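Local coordinates for protein arylmalonate decarboxylase (Bordetella bronchiseptica, PDB 3IXL) that catalyses the cofactor-free decarboxylation of 2-aryl-2-methylmalonates, taking up a proton to give 2-arylpropionates and carbon dioxide, at residues G24-P29 with P231-L236; P32-G37 with Q63-A68; M73-S78 with V209-A214; R173-A178 with R202-P207. The protein carries 2 engineered substitutions. All coordinates share one frame; numbering follows the deposited sequence.

Contact 1. Residues G24-P29 with P231-L236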
loop_
_atom_site.group_PDB
_atom_site.type_symbol
_atom_site.label_atom_id
_atom_site.label_comp_id
_atom_site.label_asym_id
_atom_site.label_seq_id
_atom_site.Cartn_x
_atom_site.Cartn_y
_atom_site.Cartn_z
ATOM N N GLY A 24 -1.884 -10.239 5.794
ATOM C CA GLY A 24 -3.208 -10.268 6.438
ATOM C C GLY A 24 -3.315 -11.291 7.556
ATOM O O GLY A 24 -3.909 -11.015 8.604
ATOM N N ALA A 25 -2.733 -12.462 7.321
ATOM C CA ALA A 25 -2.761 -13.565 8.288
ATOM C C ALA A 25 -1.981 -13.249 9.561
ATOM O O ALA A 25 -2.240 -13.832 10.612
ATOM C CB ALA A 25 -2.236 -14.834 7.653
ATOM N N ARG A 26 -1.030 -12.322 9.458
ATOM C CA ARG A 26 -0.207 -11.918 10.585
ATOM C C ARG A 26 -0.803 -10.712 11.313
ATOM O O ARG A 26 -0.920 -10.704 12.534
ATOM C CB ARG A 26 1.208 -11.634 10.084
ATOM C CG ARG A 26 1.930 -12.904 9.603
ATOM C CD ARG A 26 3.223 -12.611 8.850
ATOM N NE ARG A 26 4.276 -12.136 9.740
ATOM C CZ ARG A 26 5.439 -11.627 9.333
ATOM N NH1 ARG A 26 5.704 -11.501 8.034
ATOM N NH2 ARG A 26 6.331 -11.227 10.231
ATOM N N LEU A 27 -1.232 -9.714 10.553
ATOM C CA LEU A 27 -1.801 -8.505 11.144
ATOM C C LEU A 27 -3.165 -8.730 11.777
ATOM O O LEU A 27 -3.433 -8.271 12.891
ATOM C CB LEU A 27 -1.937 -7.409 10.085
ATOM C CG LEU A 27 -0.647 -6.816 9.528
ATOM C CD1 LEU A 27 -0.961 -5.987 8.292
ATOM C CD2 LEU A 27 0.026 -5.975 10.585
ATOM N N TYR A 28 -4.031 -9.416 11.033
ATOM C CA TYR A 28 -5.428 -9.587 11.399
ATOM C C TYR A 28 -5.819 -11.051 11.239
ATOM O O TYR A 28 -6.632 -11.381 10.374
ATOM C CB TYR A 28 -6.310 -8.703 10.505
ATOM C CG TYR A 28 -6.054 -7.213 10.641
ATOM C CD1 TYR A 28 -5.312 -6.529 9.684
ATOM C CD2 TYR A 28 -6.583 -6.488 11.713
ATOM C CE1 TYR A 28 -5.084 -5.160 9.791
ATOM C CE2 TYR A 28 -6.364 -5.120 11.837
ATOM C CZ TYR A 28 -5.622 -4.459 10.864
ATOM O OH TYR A 28 -5.378 -3.103 10.963
ATOM N N PRO A 29 -5.256 -11.939 12.087
ATOM C CA PRO A 29 -5.458 -13.376 11.899
ATOM C C PRO A 29 -6.909 -13.816 12.007
ATOM O O PRO A 29 -7.264 -14.858 11.453
ATOM C CB PRO A 29 -4.649 -14.013 13.038
ATOM C CG PRO A 29 -4.386 -12.930 13.998
ATOM C CD PRO A 29 -4.376 -11.648 13.235
ATOM N N PRO A 231 -0.005 -6.857 17.968
ATOM C CA PRO A 231 0.988 -5.816 18.246
ATOM C C PRO A 231 2.351 -6.071 17.612
ATOM O O PRO A 231 2.679 -7.211 17.290
ATOM C CB PRO A 231 1.109 -5.855 19.774
ATOM C CG PRO A 231 0.827 -7.257 20.109
ATOM C CD PRO A 231 -0.219 -7.735 19.133
ATOM N N GLY A 232 3.125 -5.001 17.454
ATOM C CA GLY A 232 4.519 -5.098 17.019
ATOM C C GLY A 232 4.779 -4.875 15.542
ATOM O O GLY A 232 5.874 -5.176 15.047
ATOM N N TYR A 233 3.783 -4.355 14.826
ATOM C CA TYR A 233 3.939 -4.127 13.388
ATOM C C TYR A 233 4.026 -2.651 13.030
ATOM O O TYR A 233 3.876 -2.286 11.857
ATOM C CB TYR A 233 2.811 -4.798 12.606
ATOM C CG TYR A 233 2.765 -6.287 12.793
ATOM C CD1 TYR A 233 1.711 -6.886 13.469
ATOM C CD2 TYR A 233 3.781 -7.097 12.303
ATOM C CE1 TYR A 233 1.660 -8.259 13.641
ATOM C CE2 TYR A 233 3.741 -8.478 12.464
ATOM C CZ TYR A 233 2.678 -9.047 13.138
ATOM O OH TYR A 233 2.628 -10.409 13.306
ATOM N N GLY A 234 4.256 -1.818 14.036
ATOM C CA GLY A 234 4.511 -0.404 13.814
ATOM C C GLY A 234 3.507 0.510 14.473
ATOM O O GLY A 234 2.392 0.089 14.806
ATOM N N ARG A 235 3.900 1.768 14.614
ATOM C CA ARG A 235 3.050 2.792 15.203
ATOM C C ARG A 235 1.696 2.965 14.513
ATOM O O ARG A 235 0.708 3.314 15.161
ATOM C CB ARG A 235 3.810 4.113 15.256
ATOM C CG ARG A 235 4.893 4.101 16.344
ATOM C CD ARG A 235 5.842 5.267 16.264
ATOM N NE ARG A 235 5.158 6.552 16.297
ATOM C CZ ARG A 235 5.776 7.715 16.139
ATOM N NH1 ARG A 235 7.093 7.748 15.964
ATOM N NH2 ARG A 235 5.084 8.843 16.165
ATOM N N LEU A 236 1.637 2.726 13.205
ATOM C CA LEU A 236 0.362 2.856 12.500
ATOM C C LEU A 236 -0.705 2.011 13.195
ATOM O O LEU A 236 -1.838 2.464 13.433
ATOM C CB LEU A 236 0.496 2.425 11.034
ATOM C CG LEU A 236 -0.799 2.577 10.231
ATOM C CD1 LEU A 236 -1.272 4.018 10.142
ATOM C CD2 LEU A 236 -0.632 1.986 8.830
#

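Contact 2. Residues P32-G37 with Q63-A68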
loop_
_atom_site.group_PDB
_atom_site.type_symbol
_atom_site.label_atom_id
_atom_site.label_comp_id
_atom_site.label_asym_id
_atom_site.label_seq_id
_atom_site.Cartn_x
_atom_site.Cartn_y
_atom_site.Cartn_z
ATOM N N PRO A 32 -11.539 -12.297 7.925
ATOM C CA PRO A 32 -11.569 -12.932 6.604
ATOM C C PRO A 32 -11.268 -11.954 5.467
ATOM O O PRO A 32 -11.870 -10.872 5.374
ATOM C CB PRO A 32 -13.004 -13.440 6.496
ATOM C CG PRO A 32 -13.805 -12.443 7.305
ATOM C CD PRO A 32 -12.892 -11.943 8.401
ATOM N N PHE A 33 -10.342 -12.348 4.612
ATOM C CA PHE A 33 -10.010 -11.587 3.414
ATOM C C PHE A 33 -10.209 -12.461 2.196
ATOM O O PHE A 33 -9.897 -13.649 2.238
ATOM C CB PHE A 33 -8.552 -11.119 3.460
ATOM C CG PHE A 33 -8.258 -10.184 4.590
ATOM C CD1 PHE A 33 -7.749 -10.672 5.796
ATOM C CD2 PHE A 33 -8.485 -8.816 4.471
ATOM C CE1 PHE A 33 -7.485 -9.818 6.861
ATOM C CE2 PHE A 33 -8.220 -7.953 5.537
ATOM C CZ PHE A 33 -7.729 -8.451 6.732
ATOM N N ILE A 34 -10.734 -11.881 1.120
ATOM C CA ILE A 34 -10.836 -12.568 -0.159
ATOM C C ILE A 34 -10.180 -11.701 -1.209
ATOM O O ILE A 34 -10.102 -10.477 -1.036
ATOM C CB ILE A 34 -12.301 -12.912 -0.545
ATOM C CG1 ILE A 34 -13.176 -11.652 -0.599
ATOM C CG2 ILE A 34 -12.867 -13.969 0.415
ATOM C CD1 ILE A 34 -14.582 -11.887 -1.174
ATOM N N ALA A 35 -9.686 -12.319 -2.276
ATOM C CA ALA A 35 -8.906 -11.585 -3.257
ATOM C C ALA A 35 -9.212 -12.022 -4.666
ATOM O O ALA A 35 -9.739 -13.107 -4.897
ATOM C CB ALA A 35 -7.411 -11.688 -2.965
ATOM N N SER A 36 -8.896 -11.135 -5.593
ATOM C CA SER A 36 -9.100 -11.367 -7.005
ATOM C C SER A 36 -7.902 -10.750 -7.724
ATOM O O SER A 36 -7.519 -9.607 -7.437
ATOM C CB SER A 36 -10.420 -10.741 -7.447
ATOM O OG SER A 36 -10.762 -11.162 -8.760
ATOM N N GLY A 37 -7.297 -11.514 -8.633
ATOM C CA GLY A 37 -6.019 -11.143 -9.243
ATOM C C GLY A 37 -6.071 -10.534 -10.626
ATOM O O GLY A 37 -6.772 -11.033 -11.509
ATOM N N GLN A 63 -17.725 -7.896 -4.889
ATOM C CA GLN A 63 -19.055 -7.554 -4.403
ATOM C C GLN A 63 -19.995 -8.764 -4.460
ATOM O O GLN A 63 -20.693 -9.049 -3.490
ATOM C CB GLN A 63 -19.644 -6.379 -5.201
ATOM C CG GLN A 63 -21.003 -5.886 -4.678
ATOM C CD GLN A 63 -22.184 -6.625 -5.280
ATOM O OE1 GLN A 63 -22.140 -7.074 -6.425
ATOM N NE2 GLN A 63 -23.255 -6.755 -4.501
ATOM N N LYS A 64 -19.990 -9.460 -5.592
ATOM C CA LYS A 64 -20.857 -10.633 -5.747
ATOM C C LYS A 64 -20.509 -11.712 -4.721
ATOM O O LYS A 64 -21.392 -12.441 -4.247
ATOM C CB LYS A 64 -20.755 -11.207 -7.156
ATOM C CG LYS A 64 -21.320 -10.321 -8.245
ATOM C CD LYS A 64 -21.399 -11.088 -9.555
ATOM C CE LYS A 64 -21.002 -10.222 -10.744
ATOM N NZ LYS A 64 -19.515 -10.088 -10.901
ATOM N N GLN A 65 -19.227 -11.810 -4.378
ATOM C CA GLN A 65 -18.776 -12.759 -3.354
ATOM C C GLN A 65 -19.140 -12.364 -1.922
ATOM O O GLN A 65 -18.840 -13.095 -0.975
ATOM C CB GLN A 65 -17.265 -12.951 -3.446
ATOM C CG GLN A 65 -16.800 -13.666 -4.683
ATOM C CD GLN A 65 -15.302 -13.865 -4.669
ATOM O OE1 GLN A 65 -14.813 -14.966 -4.424
ATOM N NE2 GLN A 65 -14.564 -12.789 -4.881
ATOM N N GLY A 66 -19.765 -11.201 -1.752
ATOM C CA GLY A 66 -20.228 -10.772 -0.436
ATOM C C GLY A 66 -19.283 -9.856 0.321
ATOM O O GLY A 66 -19.480 -9.606 1.508
ATOM N N ALA A 67 -18.256 -9.352 -0.361
ATOM C CA ALA A 67 -17.333 -8.416 0.277
ATOM C C ALA A 67 -18.068 -7.224 0.862
ATOM O O ALA A 67 -19.003 -6.706 0.238
ATOM C CB ALA A 67 -16.290 -7.937 -0.718
ATOM N N ALA A 68 -17.633 -6.782 2.039
ATOM C CA ALA A 68 -18.206 -5.588 2.673
ATOM C C ALA A 68 -17.481 -4.317 2.235
ATOM O O ALA A 68 -18.045 -3.221 2.297
ATOM C CB ALA A 68 -18.157 -5.720 4.187
HETATM O O HOH W 1 -12.199 -13.976 -4.012
#

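Contact 3. Residues M73-S78 with V209-A214. Engineered in segment 73-78: Cys74 (natural residue Gly). With PAC (2-phenylacetic acid), chain C.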
loop_
_atom_site.group_PDB
_atom_site.type_symbol
_atom_site.label_atom_id
_atom_site.label_comp_id
_atom_site.label_asym_id
_atom_site.label_seq_id
_atom_site.Cartn_x
_atom_site.Cartn_y
_atom_site.Cartn_z
ATOM N N MET A 73 -5.337 -3.214 -3.937
ATOM C CA MET A 73 -4.115 -3.396 -3.158
ATOM C C MET A 73 -2.848 -3.294 -4.014
ATOM O O MET A 73 -2.033 -4.223 -4.080
ATOM C CB MET A 73 -4.179 -4.705 -2.376
ATOM C CG MET A 73 -5.212 -4.666 -1.259
ATOM S SD MET A 73 -4.721 -3.673 0.169
ATOM C CE MET A 73 -3.524 -4.809 0.896
ATOM N N CYS A 74 -2.700 -2.142 -4.667
ATOM C CA CYS A 74 -1.484 -1.804 -5.401
ATOM C C CYS A 74 -1.304 -0.303 -5.341
ATOM O O CYS A 74 -2.203 0.456 -5.703
ATOM C CB CYS A 74 -1.552 -2.255 -6.858
ATOM S SG CYS A 74 -0.039 -1.849 -7.783
ATOM N N THR A 75 -0.146 0.127 -4.846
ATOM C CA THR A 75 0.132 1.545 -4.660
ATOM C C THR A 75 0.309 2.195 -6.027
ATOM O O THR A 75 -0.387 3.159 -6.370
ATOM C CB THR A 75 1.409 1.773 -3.804
ATOM O OG1 THR A 75 1.638 0.654 -2.930
ATOM C CG2 THR A 75 1.284 3.054 -2.986
ATOM N N SER A 76 1.221 1.645 -6.821
ATOM C CA SER A 76 1.580 2.289 -8.077
ATOM C C SER A 76 0.471 2.257 -9.130
ATOM O O SER A 76 0.310 3.212 -9.888
ATOM C CB SER A 76 2.928 1.777 -8.604
ATOM O OG SER A 76 2.920 0.373 -8.765
ATOM N N LEU A 77 -0.314 1.186 -9.157
ATOM C CA LEU A 77 -1.457 1.123 -10.069
ATOM C C LEU A 77 -2.432 2.253 -9.763
ATOM O O LEU A 77 -3.118 2.754 -10.663
ATOM C CB LEU A 77 -2.161 -0.226 -9.922
ATOM C CG LEU A 77 -3.093 -0.841 -10.939
ATOM C CD1 LEU A 77 -2.592 -0.687 -12.357
ATOM C CD2 LEU A 77 -3.120 -2.303 -10.581
ATOM N N SER A 78 -2.492 2.656 -8.489
ATOM C CA SER A 78 -3.398 3.716 -8.066
ATOM C C SER A 78 -2.812 5.140 -8.052
ATOM O O SER A 78 -3.582 6.096 -8.105
ATOM C CB SER A 78 -4.098 3.368 -6.744
ATOM O OG SER A 78 -3.187 3.065 -5.696
ATOM N N VAL A 209 5.366 4.137 7.243
ATOM C CA VAL A 209 4.134 3.662 6.614
ATOM C C VAL A 209 4.555 2.786 5.447
ATOM O O VAL A 209 5.288 3.238 4.570
ATOM C CB VAL A 209 3.228 4.825 6.150
ATOM C CG1 VAL A 209 2.017 4.301 5.364
ATOM C CG2 VAL A 209 2.736 5.621 7.355
ATOM N N SER A 210 4.104 1.536 5.454
ATOM C CA SER A 210 4.490 0.564 4.438
ATOM C C SER A 210 3.252 0.186 3.635
ATOM O O SER A 210 2.186 -0.031 4.215
ATOM C CB SER A 210 5.107 -0.666 5.107
ATOM O OG SER A 210 5.466 -1.633 4.143
ATOM N N SER A 211 3.401 0.084 2.314
ATOM C CA SER A 211 2.259 -0.155 1.408
ATOM C C SER A 211 1.308 -1.292 1.817
ATOM O O SER A 211 0.107 -1.065 1.982
ATOM C CB SER A 211 2.756 -0.432 -0.017
ATOM O OG SER A 211 3.249 0.730 -0.630
ATOM N N SER A 212 1.821 -2.511 1.923
ATOM C CA SER A 212 0.937 -3.652 2.174
ATOM C C SER A 212 0.246 -3.544 3.542
ATOM O O SER A 212 -0.978 -3.588 3.629
ATOM C CB SER A 212 1.677 -4.974 1.993
ATOM O OG SER A 212 0.778 -6.058 2.084
ATOM N N PRO A 213 1.025 -3.380 4.628
ATOM C CA PRO A 213 0.384 -3.233 5.932
ATOM C C PRO A 213 -0.594 -2.050 5.985
ATOM O O PRO A 213 -1.688 -2.190 6.535
ATOM C CB PRO A 213 1.574 -3.046 6.883
ATOM C CG PRO A 213 2.702 -3.750 6.171
ATOM C CD PRO A 213 2.498 -3.389 4.741
ATOM N N ALA A 214 -0.238 -0.908 5.399
ATOM C CA ALA A 214 -1.167 0.231 5.377
ATOM C C ALA A 214 -2.441 -0.122 4.614
ATOM O O ALA A 214 -3.528 0.278 5.020
ATOM C CB ALA A 214 -0.510 1.466 4.772
HETATM C C1 PAC C . 2.824 -1.471 -5.684
HETATM C C2 PAC C . 3.127 -2.685 -6.542
HETATM C "C1'" PAC C . 2.759 -4.078 -6.076
HETATM C "C2'" PAC C . 3.558 -5.115 -6.567
HETATM C "C3'" PAC C . 3.307 -6.440 -6.216
HETATM C "C4'" PAC C . 2.241 -6.736 -5.370
HETATM C "C5'" PAC C . 1.437 -5.704 -4.870
HETATM C "C6'" PAC C . 1.683 -4.374 -5.226
HETATM O O1 PAC C . 2.304 -1.553 -4.536
HETATM O O2 PAC C . 3.138 -0.361 -6.201
#

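Contact 4. Residues R173-A178 with R202-P207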
loop_
_atom_site.group_PDB
_atom_site.type_symbol
_atom_site.label_atom_id
_atom_site.label_comp_id
_atom_site.label_asym_id
_atom_site.label_seq_id
_atom_site.Cartn_x
_atom_site.Cartn_y
_atom_site.Cartn_z
ATOM N N ARG A 173 18.899 4.375 4.917
ATOM C CA ARG A 173 19.622 5.189 3.924
ATOM C C ARG A 173 18.754 6.324 3.362
ATOM O O ARG A 173 19.219 7.450 3.197
ATOM C CB ARG A 173 20.221 4.329 2.811
ATOM C CG ARG A 173 21.405 3.475 3.281
ATOM C CD ARG A 173 22.126 2.771 2.138
ATOM N NE ARG A 173 21.321 1.741 1.485
ATOM C CZ ARG A 173 20.770 1.870 0.280
ATOM N NH1 ARG A 173 20.939 2.993 -0.413
ATOM N NH2 ARG A 173 20.051 0.883 -0.240
ATOM N N ALA A 174 17.476 6.046 3.107
ATOM C CA ALA A 174 16.558 7.085 2.622
ATOM C C ALA A 174 16.386 8.202 3.649
ATOM O O ALA A 174 16.379 9.386 3.306
ATOM C CB ALA A 174 15.207 6.478 2.260
ATOM N N PHE A 175 16.250 7.818 4.914
ATOM C CA PHE A 175 16.104 8.790 5.987
ATOM C C PHE A 175 17.383 9.599 6.199
ATOM O O PHE A 175 17.319 10.799 6.450
ATOM C CB PHE A 175 15.693 8.096 7.289
ATOM C CG PHE A 175 15.406 9.052 8.411
ATOM C CD1 PHE A 175 16.333 9.239 9.438
ATOM C CD2 PHE A 175 14.218 9.782 8.435
ATOM C CE1 PHE A 175 16.066 10.128 10.479
ATOM C CE2 PHE A 175 13.955 10.678 9.470
ATOM C CZ PHE A 175 14.876 10.843 10.488
ATOM N N GLU A 176 18.534 8.940 6.104
ATOM C CA GLU A 176 19.814 9.624 6.331
ATOM C C GLU A 176 20.107 10.634 5.231
ATOM O O GLU A 176 20.905 11.555 5.428
ATOM C CB GLU A 176 20.958 8.622 6.487
ATOM C CG GLU A 176 20.961 7.935 7.848
ATOM C CD GLU A 176 22.038 6.865 7.997
ATOM O OE1 GLU A 176 22.294 6.457 9.149
ATOM O OE2 GLU A 176 22.617 6.426 6.978
ATOM N N ALA A 177 19.457 10.464 4.082
ATOM C CA ALA A 177 19.524 11.451 2.999
ATOM C C ALA A 177 18.726 12.732 3.292
ATOM O O ALA A 177 18.925 13.752 2.622
ATOM C CB ALA A 177 19.081 10.833 1.676
ATOM N N ALA A 178 17.832 12.675 4.284
ATOM C CA ALA A 178 17.024 13.823 4.722
ATOM C C ALA A 178 16.583 13.598 6.173
ATOM O O ALA A 178 15.413 13.295 6.434
ATOM C CB ALA A 178 15.809 14.014 3.806
ATOM N N ARG A 202 12.304 1.656 15.716
ATOM C CA ARG A 202 13.162 1.561 16.904
ATOM C C ARG A 202 14.457 2.349 16.700
ATOM O O ARG A 202 14.867 3.139 17.562
ATOM C CB ARG A 202 13.498 0.091 17.187
ATOM C CG ARG A 202 14.366 -0.142 18.430
ATOM C CD ARG A 202 14.938 -1.574 18.453
ATOM N NE ARG A 202 15.991 -1.816 17.464
ATOM C CZ ARG A 202 17.267 -1.480 17.620
ATOM N NH1 ARG A 202 17.666 -0.865 18.726
ATOM N NH2 ARG A 202 18.145 -1.753 16.665
ATOM N N ARG A 203 15.108 2.119 15.570
ATOM C CA ARG A 203 16.419 2.719 15.316
ATOM C C ARG A 203 16.373 4.213 15.046
ATOM O O ARG A 203 17.274 4.948 15.464
ATOM C CB ARG A 203 17.117 2.006 14.163
ATOM C CG ARG A 203 17.614 0.615 14.512
ATOM C CD ARG A 203 18.353 -0.018 13.349
ATOM N NE ARG A 203 19.406 0.850 12.821
ATOM C CZ ARG A 203 20.140 0.573 11.746
ATOM N NH1 ARG A 203 19.949 -0.556 11.072
ATOM N NH2 ARG A 203 21.070 1.431 11.342
ATOM N N LEU A 204 15.332 4.673 14.354
ATOM C CA LEU A 204 15.284 6.058 13.911
ATOM C C LEU A 204 14.390 6.970 14.730
ATOM O O LEU A 204 14.576 8.188 14.714
ATOM C CB LEU A 204 14.895 6.134 12.431
ATOM C CG LEU A 204 15.774 5.352 11.456
ATOM C CD1 LEU A 204 15.280 5.522 10.033
ATOM C CD2 LEU A 204 17.235 5.793 11.573
ATOM N N GLY A 205 13.402 6.400 15.416
ATOM C CA GLY A 205 12.479 7.194 16.224
ATOM C C GLY A 205 11.485 7.995 15.401
ATOM O O GLY A 205 10.913 8.980 15.882
ATOM N N VAL A 206 11.291 7.591 14.146
ATOM C CA VAL A 206 10.249 8.162 13.292
ATOM C C VAL A 206 9.361 7.025 12.787
ATOM O O VAL A 206 9.803 5.873 12.732
ATOM C CB VAL A 206 10.825 8.978 12.096
ATOM C CG1 VAL A 206 11.712 10.139 12.590
ATOM C CG2 VAL A 206 11.606 8.082 11.135
ATOM N N PRO A 207 8.094 7.336 12.463
ATOM C CA PRO A 207 7.193 6.289 11.983
ATOM C C PRO A 207 7.456 5.884 10.531
ATOM O O PRO A 207 7.949 6.689 9.735
ATOM C CB PRO A 207 5.807 6.929 12.120
ATOM C CG PRO A 207 6.057 8.384 11.982
ATOM C CD PRO A 207 7.426 8.646 12.555
#

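Contact 1. Residues G24-P29 with P231-L236
Leu27 and Tyr233 bring the two backbones closest, with their CA atoms 7.6 Å apart. Segment 24-29 holds the last turn of helix 23-27 and the loop after it; a bond of 2.9 Å from Tyr28 N to Gly24 O closes the turn, and at Tyr28 the chain leaves helical geometry. Segment 231-236 is a loop that swings past this turn and enters helix 235-238, with Gly234 at the N-cap. Tyr233 carries the contact. Its CG stands anti to the carbonyl carbon (chi1 -61°), sending the ring across the end of helix 23-27. Methyl CD2 of Leu27 meets the ring obliquely near its root, 3.5 Å from Tyr233 CD1 and 3.6 Å from Tyr233 CB. At the far end, Tyr233 OH lies 3.6 Å from Arg26 O and 3.7 Å from Arg26 CB, so the phenol rests beside the root of the arginine. The guanidinium bends off to a salt bridge with Asp195. Leu194 touches both Leu27 and Tyr233, while Phe216 and Phe237 pack on Leu27. The arrangement fastens the C-terminal tail of the chain to the first helix of the N-terminal half, in a two-domain alpha/beta fold of the aspartate/glutamate racemase type.

Contact 2. Residues P32-G37 with Q63-A68
The carboxamide of Gln65 presents one face to Ile34, whose terminal methyl CD1 sits above the amide nitrogen, 3.8 Å from Gln65 NE2 and 4.1 Å from Gln65 CD. Beyond the outer end of the amide, about as near to Gln65 OE1 as to NE2, is a water that accepts from Gln65 NE2 at 2.8 Å and donates to Ala35 O at 2.8 Å. The ring of Phe33 points to the other side of the strand and meets Phe216 edge-to-face. The Ile34 and Gln65 side chains run alongside each other, each heading for the other's backbone. In Ile34, CG1 stands between the backbone N and the carbonyl carbon (chi1 58°), and with the rest of the chain extended CD1 is carried outward to the turn that follows helix 55-64. There it also touches Gln65 CB at 3.7 Å and, more loosely, Ala67 CB at 4.3 Å. The amide reaches back to the strand because the Gln65 chain is straight beyond CG (chi2 -178°). Gly66, with positive phi, ends the helix in a Schellman motif, its N bonded to Gln63 O at 2.9 Å, and turns the chain into strand 67-72. Leu62 lies against Ile34 and Ser36 from the helix, and Ser36 OG is bonded to His58 and Arg61. The segments thus join an edge strand of the N-terminal sheet to the helix end leading to strand 67-72, with strand 8-13 between the two strands. Chemically the link is mixed: a methyl on one face of the amide, and polar coupling carried by a water, with Gln65 itself exposed.

Contact 3. Residues M73-S78 with V209-A214
Ser211 and Thr75 meet through their hydroxyls in the active site, where helix 75-79 of this racemase-type fold holds the bound 2-phenylacetic acid by its N-terminal end and the start of helix 211-222 backs it from behind Thr75. Ser211 OG donates to Thr75 OG1 at 2.8 Å, and accepts from the backbone N-H of the engineered Ser188. Thr75 OG1 in turn donates to ligand O1, also at 2.8 Å. The threonine side chain is turned well off a staggered position (chi1 -26°), consistent with its serving both partners. Thr75 N donates to the same O1 at 3.0 Å, so two bonds from one residue grip this oxygen. The other carboxylate oxygen, O2, is held by Ser76 N at 2.8 Å and by Ser76 OG at 2.7 Å; with Tyr126 and Gly189 these donors form the dioxyanion hole of the family. Met73, bent at both chi2 and chi3, curls its methyl toward the second helix, where Met73 CE lies 3.9 Å from Ser212 O; Met104 covers Met73, Thr75 and Ser211. The engineered Cys74 caps helix 75-79, Leu77 N donating to Cys74 SG at 3.3 Å, and that same sulfur stands 3.5 Å from ligand C2, the carbon bearing the carboxylate.

Contact 4. Residues R173-A178 with R202-P207
Phe175 packs against Leu204 and Val206, which take opposite ends of its side chain. At the root, Leu204 CD1 lies 3.8 Å from Phe175 CB and 3.9 Å from Phe175 CG. At the tip, both methyls of Val206 approach: Val206 CG1 is 3.9 Å from Phe175 CZ, and Val206 CG2 is equally far from Phe175 CE2. All these approaches to the ring are oblique. Phe175 reaches this place because its CG extends opposite the backbone N (chi1 -175°), directing the ring away from its own helix. Ala178 O stands 4.1 Å above one face of the ring, displaced toward the ring's rim, and Ile184 of strand 183-187 touches Phe175, Leu204 and Val206, completing the tight side. Outward the contact slackens. Glu176 OE1 and Arg203 NH2 stay 5.6 Å apart, too far for a salt bridge, although their opposite charges probably attract weakly; the Arg203 side chain touches Val168 and Val172. Gly205, with positive phi, ends helix 196-204 and lets the chain turn so that Val206 follows Leu204 onto Phe175. Helix 196-204 is the crossover of the beta-alpha-beta unit of parallel strands 183-187 and 208-210, its end here packing on that of helix 164-176, which precedes strand 183-187.

Overall arrangement
Contact 3 alone lies in the core, about 1 Å from the centre of the chain, and is a network of hydroxyls and backbone donors round the ligand. The other three are partly buried and peripheral, and their touching is mostly apolar. Contacts 2 and 4 sit on opposite sides of the chain's centre, their centres about 36 Å apart: contact 2 sets an edge strand against a helix end, with a water between, and contact 4 packs two helix ends beside the other sheet, without one. Contact 1 touches all the others, through Phe33 in contact 2, Pro213 and Ala214 in contact 3, and Pro207 in contact 4. Like contact 3 it joins segments far apart in sequence.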